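Local structure of transcription factor SPN1 (Saccharomyces cerevisiae, 3NFQ) at residues R20-M25 against L77-R82; N26-L31 against M50-L55; I83-L88 against S101-L106. The protein takes part in regulating transcription by RNA polymerase II and interacts with SPT6 and SPT5; this chain is its conserved central domain. All blocks are in the same frame, centred on the assembly; numbering follows the deposited sequence.

In the fold
Contacts 1 and 2 share the long helix 10-42, which meets helix 77-85 in contact 1 and helix 51-63 in contact 2. Contact 3 joins the C-terminal end of helix 77-85 to helix 96-107. Contacts 1 and 3 are buried, contact 2 only partly so. The centre of contact 3 lies about 3 Å from that of the chain, against about 8 Å for contact 1 and 12 Å for contact 2. Contact 3 is wholly apolar. Contact 1 mixes apolar packing with a serine hydroxyl and a lysine. Contact 2 sets two alanines and a leucine against longer, partly polar side chains, with a water between K52 NZ and A29 O. M25 O and W84 NE1 link contacts 1 and 3.

Contact 1: residues R20-M25 against L77-R82; sequences RLKDEM and LLQSVR
K22 runs along helix 77-85 from L77 at its base to Q79 near its tip. Its CB packs on L77 CD1 at 3.7 Å. CG, anti to the backbone N (chi1 -179°), is placed 3.3 Å from S80 OG. From there the extended chain goes on to Q79, and CE passes Q79 NE2 at 3.9 Å, where the two side chains cross obliquely. NZ ends in a hydrogen bond with the backbone O of N75. S80 OG also comes within 3.2 Å of K22 O, and it makes a weak hydrogen bond with N26 ND2. Deeper in, selenomethionine M25 lies against the same serine, with its CB and SE both 3.8 Å from S80 CB. SE also rests 4.0 Å from L77 CD1, the side chains of M25 and L77 lying roughly perpendicular. A bend at chi3 (77°) then turns CE to V81 CG2. L77 CD2 meets L21 CD2 at 3.9 Å. The two helical segments are near parallel, at 18°, with axes 9.0 Å apart at closest approach. Helix 51-63 touches L21 through V62 and M25 through L55 and V59. Helix 69-74 meets L77 through I72.

Contact 2: residues N26-L31 against M50-L55; sequences NIAAQL and MQKVKL
With chi1 near -62°, Q51 CG lies beside its backbone N and 3.8 Å from L31 CB. The bend at chi2 (-57°) then turns the amide so that NE2 comes 4.1 Å from L31 CD1. In L31, CG is likewise beside the backbone N (chi1 -65°), and CD1 reaches from there to Q51 CG. The two side chains meet at a slant. At the base of Q51, CB sits 3.7 Å from A28 CB. The small alanine lets the backbones come close, and the CA atoms of A28 and Q51 are 4.9 Å apart. A28 CB also lies near K52 N and, more loosely, L55 CD2 at 4.3 Å. K52 CG passes A29 CA at 4.1 Å, and bends at chi3 and chi4 follow. NZ donates to a water, which in turn donates to A29 O over 2.7 Å. The lysine also forms a salt bridge with D32, whose other carboxylate oxygen accepts from Q51 N. D32 thus holds both a side chain and a backbone N-H of the first turn of helix 51-63. The two helical segments run roughly antiparallel. W84 of helix 77-85 packs on A29 and K52, while I98 of helix 96-107 also touches K52.

Contact 3: residues I83-L88 against S101-L106; sequences IWLEPL and SLFAAL
L102 sends CD1 into the angle between W84 and L85, 3.7 Å from W84 CB and 3.8 Å from L85 CG. The same methyl lies 4.1 Å from W84 CE3. The leucine stands roughly perpendicular to the W84 side chain, whereas L85 and L102 lie alongside one another, pointing opposite ways. In L102, CG lies anti to the carbonyl carbon (chi1 -65°) and the chain is extended (chi2 180°), which carries CD1 across to helix 77-85. The methyls of L85 divide their work. CD2 meets F103 CE1 at 4.2 Å, while CD1 lies over one face of that ring, offset toward the rim, and meets L106 CD1 tip to tip. This apolar core belongs to the all-helical TFIIS N-terminal family region, where helices 77-85 and 96-107 pack together. Cutting L85 back to an alanine is likely to leave a gap between L102 CD1, F103 and L106 CD1, with the F103 face losing the methyl over it. W84 NE1 donates to M25 O of helix 10-42. F103 stacks edge-to-face with Y128, whose OH is hydrogen-bonded to L85 O. Helix 136-149 supplies L141, A142 and L145 around F103, and W149 against L106.

Contact 1: residues R20-M25 against L77-R82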
loop_
_atom_site.group_PDB
_atom_site.type_symbol
_atom_site.label_atom_id
_atom_site.label_comp_id
_atom_site.label_asym_id
_atom_site.label_seq_id
_atom_site.Cartn_x
_atom_site.Cartn_y
_atom_site.Cartn_z
ATOM N N ARG A 20 14.273 1.516 -4.733
ATOM C CA ARG A 20 13.841 2.024 -6.017
ATOM C C ARG A 20 12.349 1.791 -6.294
ATOM O O ARG A 20 11.703 2.611 -6.915
ATOM C CB ARG A 20 14.610 1.354 -7.148
ATOM C CG ARG A 20 15.967 1.950 -7.405
ATOM C CD ARG A 20 16.521 1.449 -8.741
ATOM N NE ARG A 20 17.987 1.437 -8.720
ATOM C CZ ARG A 20 18.771 2.273 -9.404
ATOM N NH1 ARG A 20 18.247 3.212 -10.198
ATOM N NH2 ARG A 20 20.092 2.175 -9.290
ATOM N N LEU A 21 11.818 0.657 -5.849
ATOM C CA LEU A 21 10.382 0.436 -5.966
ATOM C C LEU A 21 9.645 1.399 -5.035
ATOM O O LEU A 21 8.650 2.000 -5.393
ATOM C CB LEU A 21 10.065 -1.017 -5.617
ATOM C CG LEU A 21 8.592 -1.389 -5.678
ATOM C CD1 LEU A 21 8.074 -1.272 -7.109
ATOM C CD2 LEU A 21 8.409 -2.799 -5.123
ATOM N N LYS A 22 10.192 1.584 -3.859
ATOM C CA LYS A 22 9.618 2.494 -2.900
ATOM C C LYS A 22 9.478 3.879 -3.540
ATOM O O LYS A 22 8.391 4.448 -3.596
ATOM C CB LYS A 22 10.498 2.475 -1.678
ATOM C CG LYS A 22 10.045 3.339 -0.589
ATOM C CD LYS A 22 10.878 3.022 0.661
ATOM C CE LYS A 22 10.526 3.978 1.785
ATOM N NZ LYS A 22 11.631 3.897 2.775
ATOM N N ASP A 23 10.563 4.377 -4.119
ATOM C CA ASP A 23 10.528 5.648 -4.865
ATOM C C ASP A 23 9.583 5.641 -6.030
ATOM O O ASP A 23 8.871 6.601 -6.247
ATOM C CB ASP A 23 11.928 6.019 -5.431
ATOM C CG ASP A 23 12.997 6.271 -4.339
ATOM O OD1 ASP A 23 12.655 6.631 -3.188
ATOM O OD2 ASP A 23 14.223 6.142 -4.684
ATOM N N GLU A 24 9.595 4.588 -6.848
ATOM C CA GLU A 24 8.664 4.554 -7.943
ATOM C C GLU A 24 7.212 4.602 -7.480
ATOM O O GLU A 24 6.365 5.166 -8.177
ATOM C CB GLU A 24 8.803 3.269 -8.747
ATOM C CG GLU A 24 10.156 3.114 -9.485
ATOM C CD GLU A 24 10.220 3.958 -10.761
ATOM O OE1 GLU A 24 9.145 4.179 -11.371
ATOM O OE2 GLU A 24 11.339 4.397 -11.152
HETATM N N MSE A 25 6.911 3.911 -6.375
HETATM C CA MSE A 25 5.524 3.922 -5.878
HETATM C C MSE A 25 5.145 5.305 -5.446
HETATM O O MSE A 25 4.009 5.762 -5.683
HETATM C CB MSE A 25 5.386 2.907 -4.717
HETATM C CG MSE A 25 5.447 1.521 -5.226
HETATM SE SE MSE A 25 5.138 0.293 -3.643
HETATM C CE MSE A 25 3.169 0.555 -3.550
ATOM N N LEU A 77 9.231 -0.471 2.861
ATOM C CA LEU A 77 8.388 -0.414 1.698
ATOM C C LEU A 77 6.894 -0.283 2.068
ATOM O O LEU A 77 6.096 0.287 1.327
ATOM C CB LEU A 77 8.616 -1.646 0.841
ATOM C CG LEU A 77 7.924 -1.686 -0.532
ATOM C CD1 LEU A 77 8.376 -0.573 -1.469
ATOM C CD2 LEU A 77 8.130 -3.066 -1.221
ATOM N N LEU A 78 6.506 -0.789 3.225
ATOM C CA LEU A 78 5.089 -0.641 3.648
ATOM C C LEU A 78 4.636 0.810 3.759
ATOM O O LEU A 78 3.471 1.127 3.696
ATOM C CB LEU A 78 4.864 -1.416 4.933
ATOM C CG LEU A 78 4.943 -2.932 4.869
ATOM C CD1 LEU A 78 4.561 -3.579 6.251
ATOM C CD2 LEU A 78 4.026 -3.390 3.753
ATOM N N GLN A 79 5.587 1.722 3.882
ATOM C CA GLN A 79 5.228 3.143 3.871
ATOM C C GLN A 79 4.594 3.535 2.559
ATOM O O GLN A 79 3.637 4.284 2.505
ATOM C CB GLN A 79 6.475 4.016 4.073
ATOM C CG GLN A 79 6.038 5.437 4.517
ATOM C CD GLN A 79 7.242 6.323 4.720
ATOM O OE1 GLN A 79 7.396 6.958 5.774
ATOM N NE2 GLN A 79 8.122 6.328 3.738
ATOM N N SER A 80 5.218 3.117 1.478
ATOM C CA SER A 80 4.662 3.374 0.151
ATOM C C SER A 80 3.339 2.638 -0.094
ATOM O O SER A 80 2.486 3.178 -0.757
ATOM C CB SER A 80 5.648 2.957 -0.923
ATOM O OG SER A 80 6.818 3.780 -0.896
ATOM N N VAL A 81 3.209 1.415 0.416
ATOM C CA VAL A 81 1.914 0.682 0.359
ATOM C C VAL A 81 0.864 1.449 1.091
ATOM O O VAL A 81 -0.252 1.651 0.612
ATOM C CB VAL A 81 2.043 -0.749 0.940
ATOM C CG1 VAL A 81 0.642 -1.462 1.030
ATOM C CG2 VAL A 81 3.048 -1.535 0.112
ATOM N N ARG A 82 1.232 1.978 2.248
ATOM C CA ARG A 82 0.299 2.747 2.998
ATOM C C ARG A 82 -0.122 3.984 2.256
ATOM O O ARG A 82 -1.292 4.375 2.311
ATOM C CB ARG A 82 0.997 3.168 4.294
ATOM C CG ARG A 82 0.171 4.078 5.130
ATOM C CD ARG A 82 1.170 4.974 5.833
ATOM N NE ARG A 82 1.131 6.260 5.269
ATOM C CZ ARG A 82 2.044 7.227 5.339
ATOM N NH1 ARG A 82 3.237 7.138 5.926
ATOM N NH2 ARG A 82 1.703 8.344 4.734
#

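Contact 2: residues N26-L31 against M50-L55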
loop_
_atom_site.group_PDB
_atom_site.type_symbol
_atom_site.label_atom_id
_atom_site.label_comp_id
_atom_site.label_asym_id
_atom_site.label_seq_id
_atom_site.Cartn_x
_atom_site.Cartn_y
_atom_site.Cartn_z
ATOM N N ASN A 26 6.068 5.992 -4.762
ATOM C CA ASN A 26 5.742 7.348 -4.307
ATOM C C ASN A 26 5.570 8.310 -5.477
ATOM O O ASN A 26 4.705 9.172 -5.438
ATOM C CB ASN A 26 6.829 7.936 -3.360
ATOM C CG ASN A 26 6.997 7.145 -2.104
ATOM O OD1 ASN A 26 8.052 7.241 -1.414
ATOM N ND2 ASN A 26 5.989 6.337 -1.776
ATOM N N ILE A 27 6.412 8.168 -6.497
ATOM C CA ILE A 27 6.303 9.043 -7.685
ATOM C C ILE A 27 4.973 8.771 -8.363
ATOM O O ILE A 27 4.248 9.667 -8.747
ATOM C CB ILE A 27 7.453 8.772 -8.682
ATOM C CG1 ILE A 27 8.755 9.358 -8.132
ATOM C CG2 ILE A 27 7.091 9.367 -10.076
ATOM C CD1 ILE A 27 10.053 8.724 -8.727
ATOM N N ALA A 28 4.606 7.510 -8.496
ATOM C CA ALA A 28 3.292 7.228 -9.111
ATOM C C ALA A 28 2.127 7.798 -8.335
ATOM O O ALA A 28 1.158 8.335 -8.906
ATOM C CB ALA A 28 3.117 5.729 -9.299
ATOM N N ALA A 29 2.198 7.722 -7.002
ATOM C CA ALA A 29 1.115 8.226 -6.205
ATOM C C ALA A 29 0.955 9.764 -6.306
ATOM O O ALA A 29 -0.188 10.298 -6.358
ATOM C CB ALA A 29 1.316 7.803 -4.780
ATOM N N GLN A 30 2.098 10.457 -6.287
ATOM C CA GLN A 30 2.131 11.923 -6.466
ATOM C C GLN A 30 1.647 12.313 -7.855
ATOM O O GLN A 30 0.827 13.183 -8.011
ATOM C CB GLN A 30 3.554 12.470 -6.209
ATOM C CG GLN A 30 3.553 14.034 -6.099
ATOM C CD GLN A 30 2.477 14.560 -5.104
ATOM O OE1 GLN A 30 2.406 14.117 -3.955
ATOM N NE2 GLN A 30 1.613 15.484 -5.573
ATOM N N LEU A 31 2.126 11.639 -8.879
ATOM C CA LEU A 31 1.576 11.939 -10.223
ATOM C C LEU A 31 0.061 11.780 -10.312
ATOM O O LEU A 31 -0.636 12.637 -10.883
ATOM C CB LEU A 31 2.269 11.133 -11.319
ATOM C CG LEU A 31 3.733 11.436 -11.536
ATOM C CD1 LEU A 31 4.338 10.366 -12.396
ATOM C CD2 LEU A 31 3.965 12.809 -12.150
HETATM N N MSE A 50 -3.409 7.073 -13.903
HETATM C CA MSE A 50 -3.039 5.727 -14.279
HETATM C C MSE A 50 -1.701 5.274 -13.763
HETATM O O MSE A 50 -1.352 4.137 -14.016
HETATM C CB MSE A 50 -3.016 5.573 -15.820
HETATM C CG MSE A 50 -4.316 5.967 -16.464
HETATM SE SE MSE A 50 -4.192 5.487 -18.418
HETATM C CE MSE A 50 -2.582 6.700 -18.984
ATOM N N GLN A 51 -0.937 6.104 -13.043
ATOM C CA GLN A 51 0.430 5.697 -12.766
ATOM C C GLN A 51 0.510 4.494 -11.812
ATOM O O GLN A 51 1.296 3.573 -12.051
ATOM C CB GLN A 51 1.314 6.848 -12.279
ATOM C CG GLN A 51 1.475 8.003 -13.312
ATOM C CD GLN A 51 2.050 7.471 -14.643
ATOM O OE1 GLN A 51 1.325 7.418 -15.606
ATOM N NE2 GLN A 51 3.325 7.054 -14.663
ATOM N N LYS A 52 -0.226 4.554 -10.710
ATOM C CA LYS A 52 -0.277 3.411 -9.786
ATOM C C LYS A 52 -0.739 2.119 -10.465
ATOM O O LYS A 52 -0.088 1.089 -10.301
ATOM C CB LYS A 52 -1.188 3.717 -8.606
ATOM C CG LYS A 52 -0.706 4.870 -7.774
ATOM C CD LYS A 52 -1.566 4.883 -6.473
ATOM C CE LYS A 52 -3.083 5.200 -6.619
ATOM N NZ LYS A 52 -3.251 6.580 -7.274
ATOM N N VAL A 53 -1.815 2.173 -11.241
ATOM C CA VAL A 53 -2.296 0.926 -11.904
ATOM C C VAL A 53 -1.302 0.376 -12.862
ATOM O O VAL A 53 -1.196 -0.833 -13.006
ATOM C CB VAL A 53 -3.708 1.022 -12.577
ATOM C CG1 VAL A 53 -4.761 1.360 -11.567
ATOM C CG2 VAL A 53 -3.754 2.018 -13.722
ATOM N N LYS A 54 -0.526 1.244 -13.514
ATOM C CA LYS A 54 0.499 0.713 -14.384
ATOM C C LYS A 54 1.603 0.037 -13.630
ATOM O O LYS A 54 2.227 -0.865 -14.158
ATOM C CB LYS A 54 1.151 1.816 -15.222
ATOM C CG LYS A 54 0.236 2.374 -16.278
ATOM C CD LYS A 54 1.079 3.324 -17.159
ATOM C CE LYS A 54 0.190 4.148 -18.044
ATOM N NZ LYS A 54 0.937 5.341 -18.597
ATOM N N LEU A 55 1.928 0.552 -12.427
ATOM C CA LEU A 55 2.965 -0.013 -11.616
ATOM C C LEU A 55 2.459 -1.198 -10.770
ATOM O O LEU A 55 3.249 -1.991 -10.313
ATOM C CB LEU A 55 3.578 1.055 -10.710
ATOM C CG LEU A 55 4.822 0.763 -9.869
ATOM C CD1 LEU A 55 6.053 0.202 -10.677
ATOM C CD2 LEU A 55 5.221 2.031 -9.139
HETATM O O HOH W 1 -2.134 8.586 -5.490
#

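Contact 3: residues I83-L88 against S101-L106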
loop_
_atom_site.group_PDB
_atom_site.type_symbol
_atom_site.label_atom_id
_atom_site.label_comp_id
_atom_site.label_asym_id
_atom_site.label_seq_id
_atom_site.Cartn_x
_atom_site.Cartn_y
_atom_site.Cartn_z
ATOM N N ILE A 83 0.822 4.638 1.576
ATOM C CA ILE A 83 0.446 5.856 0.796
ATOM C C ILE A 83 -0.568 5.530 -0.328
ATOM O O ILE A 83 -1.500 6.297 -0.599
ATOM C CB ILE A 83 1.718 6.497 0.186
ATOM C CG1 ILE A 83 2.464 7.223 1.303
ATOM C CG2 ILE A 83 1.372 7.580 -0.876
ATOM C CD1 ILE A 83 3.945 7.518 0.910
ATOM N N TRP A 84 -0.377 4.394 -1.007
ATOM C CA TRP A 84 -1.398 3.971 -1.970
ATOM C C TRP A 84 -2.784 3.734 -1.365
ATOM O O TRP A 84 -3.783 4.067 -1.984
ATOM C CB TRP A 84 -0.939 2.730 -2.757
ATOM C CG TRP A 84 0.093 3.031 -3.762
ATOM C CD1 TRP A 84 0.975 4.074 -3.762
ATOM C CD2 TRP A 84 0.383 2.256 -4.913
ATOM N NE1 TRP A 84 1.821 3.974 -4.837
ATOM C CE2 TRP A 84 1.460 2.882 -5.576
ATOM C CE3 TRP A 84 -0.175 1.103 -5.468
ATOM C CZ2 TRP A 84 1.981 2.412 -6.742
ATOM C CZ3 TRP A 84 0.373 0.600 -6.647
ATOM C CH2 TRP A 84 1.431 1.246 -7.273
ATOM N N LEU A 85 -2.859 3.215 -0.136
ATOM C CA LEU A 85 -4.148 2.811 0.450
ATOM C C LEU A 85 -4.828 3.975 1.148
ATOM O O LEU A 85 -6.045 3.977 1.314
ATOM C CB LEU A 85 -3.873 1.704 1.489
ATOM C CG LEU A 85 -3.570 0.314 0.857
ATOM C CD1 LEU A 85 -3.127 -0.682 1.925
ATOM C CD2 LEU A 85 -4.794 -0.174 0.094
ATOM N N GLU A 86 -4.039 4.933 1.607
ATOM C CA GLU A 86 -4.612 5.925 2.520
ATOM C C GLU A 86 -5.664 6.797 1.870
ATOM O O GLU A 86 -5.588 7.128 0.666
ATOM C CB GLU A 86 -3.496 6.785 3.173
ATOM C CG GLU A 86 -3.001 7.915 2.370
ATOM C CD GLU A 86 -1.678 8.520 2.907
ATOM O OE1 GLU A 86 -1.335 8.275 4.067
ATOM O OE2 GLU A 86 -0.993 9.249 2.154
ATOM N N PRO A 87 -6.673 7.190 2.664
ATOM C CA PRO A 87 -7.726 8.024 2.137
ATOM C C PRO A 87 -7.221 9.413 1.889
ATOM O O PRO A 87 -6.315 9.897 2.589
ATOM C CB PRO A 87 -8.793 8.050 3.259
ATOM C CG PRO A 87 -8.091 7.637 4.454
ATOM C CD PRO A 87 -6.929 6.761 4.053
ATOM N N LEU A 88 -7.858 10.080 0.942
ATOM C CA LEU A 88 -7.553 11.478 0.701
ATOM C C LEU A 88 -8.341 12.223 1.771
ATOM O O LEU A 88 -9.175 11.631 2.448
ATOM C CB LEU A 88 -8.064 11.913 -0.666
ATOM C CG LEU A 88 -7.454 11.156 -1.886
ATOM C CD1 LEU A 88 -8.028 11.797 -3.121
ATOM C CD2 LEU A 88 -6.007 11.332 -1.890
ATOM N N SER A 101 -5.811 -5.841 -4.419
ATOM C CA SER A 101 -4.479 -6.363 -4.736
ATOM C C SER A 101 -3.501 -6.142 -3.618
ATOM O O SER A 101 -2.697 -7.023 -3.286
ATOM C CB SER A 101 -3.897 -5.715 -5.988
ATOM O OG SER A 101 -4.721 -6.071 -7.090
ATOM N N LEU A 102 -3.501 -4.935 -3.066
ATOM C CA LEU A 102 -2.574 -4.691 -1.942
ATOM C C LEU A 102 -2.893 -5.478 -0.682
ATOM O O LEU A 102 -1.983 -6.015 -0.007
ATOM C CB LEU A 102 -2.463 -3.192 -1.644
ATOM C CG LEU A 102 -1.828 -2.338 -2.751
ATOM C CD1 LEU A 102 -1.793 -0.851 -2.290
ATOM C CD2 LEU A 102 -0.449 -2.795 -3.057
ATOM N N PHE A 103 -4.171 -5.580 -0.340
ATOM C CA PHE A 103 -4.526 -6.323 0.852
ATOM C C PHE A 103 -4.240 -7.826 0.648
ATOM O O PHE A 103 -3.811 -8.507 1.547
ATOM C CB PHE A 103 -5.997 -6.051 1.254
ATOM C CG PHE A 103 -6.154 -4.893 2.228
ATOM C CD1 PHE A 103 -6.737 -3.696 1.818
ATOM C CD2 PHE A 103 -5.760 -5.036 3.549
ATOM C CE1 PHE A 103 -6.907 -2.619 2.749
ATOM C CE2 PHE A 103 -5.930 -3.963 4.462
ATOM C CZ PHE A 103 -6.490 -2.784 4.052
ATOM N N ALA A 104 -4.411 -8.347 -0.553
ATOM C CA ALA A 104 -4.080 -9.748 -0.743
ATOM C C ALA A 104 -2.583 -9.991 -0.594
ATOM O O ALA A 104 -2.138 -11.000 -0.014
ATOM C CB ALA A 104 -4.590 -10.249 -2.159
ATOM N N ALA A 105 -1.775 -9.068 -1.115
ATOM C CA ALA A 105 -0.333 -9.149 -0.945
ATOM C C ALA A 105 0.093 -8.991 0.501
ATOM O O ALA A 105 0.993 -9.694 0.929
ATOM C CB ALA A 105 0.371 -8.100 -1.858
ATOM N N LEU A 106 -0.548 -8.120 1.283
ATOM C CA LEU A 106 -0.197 -7.929 2.692
ATOM C C LEU A 106 -0.589 -9.155 3.543
ATOM O O LEU A 106 -0.010 -9.397 4.611
ATOM C CB LEU A 106 -0.919 -6.744 3.294
ATOM C CG LEU A 106 -0.511 -5.322 2.835
ATOM C CD1 LEU A 106 -1.572 -4.339 3.204
ATOM C CD2 LEU A 106 0.857 -4.961 3.472
#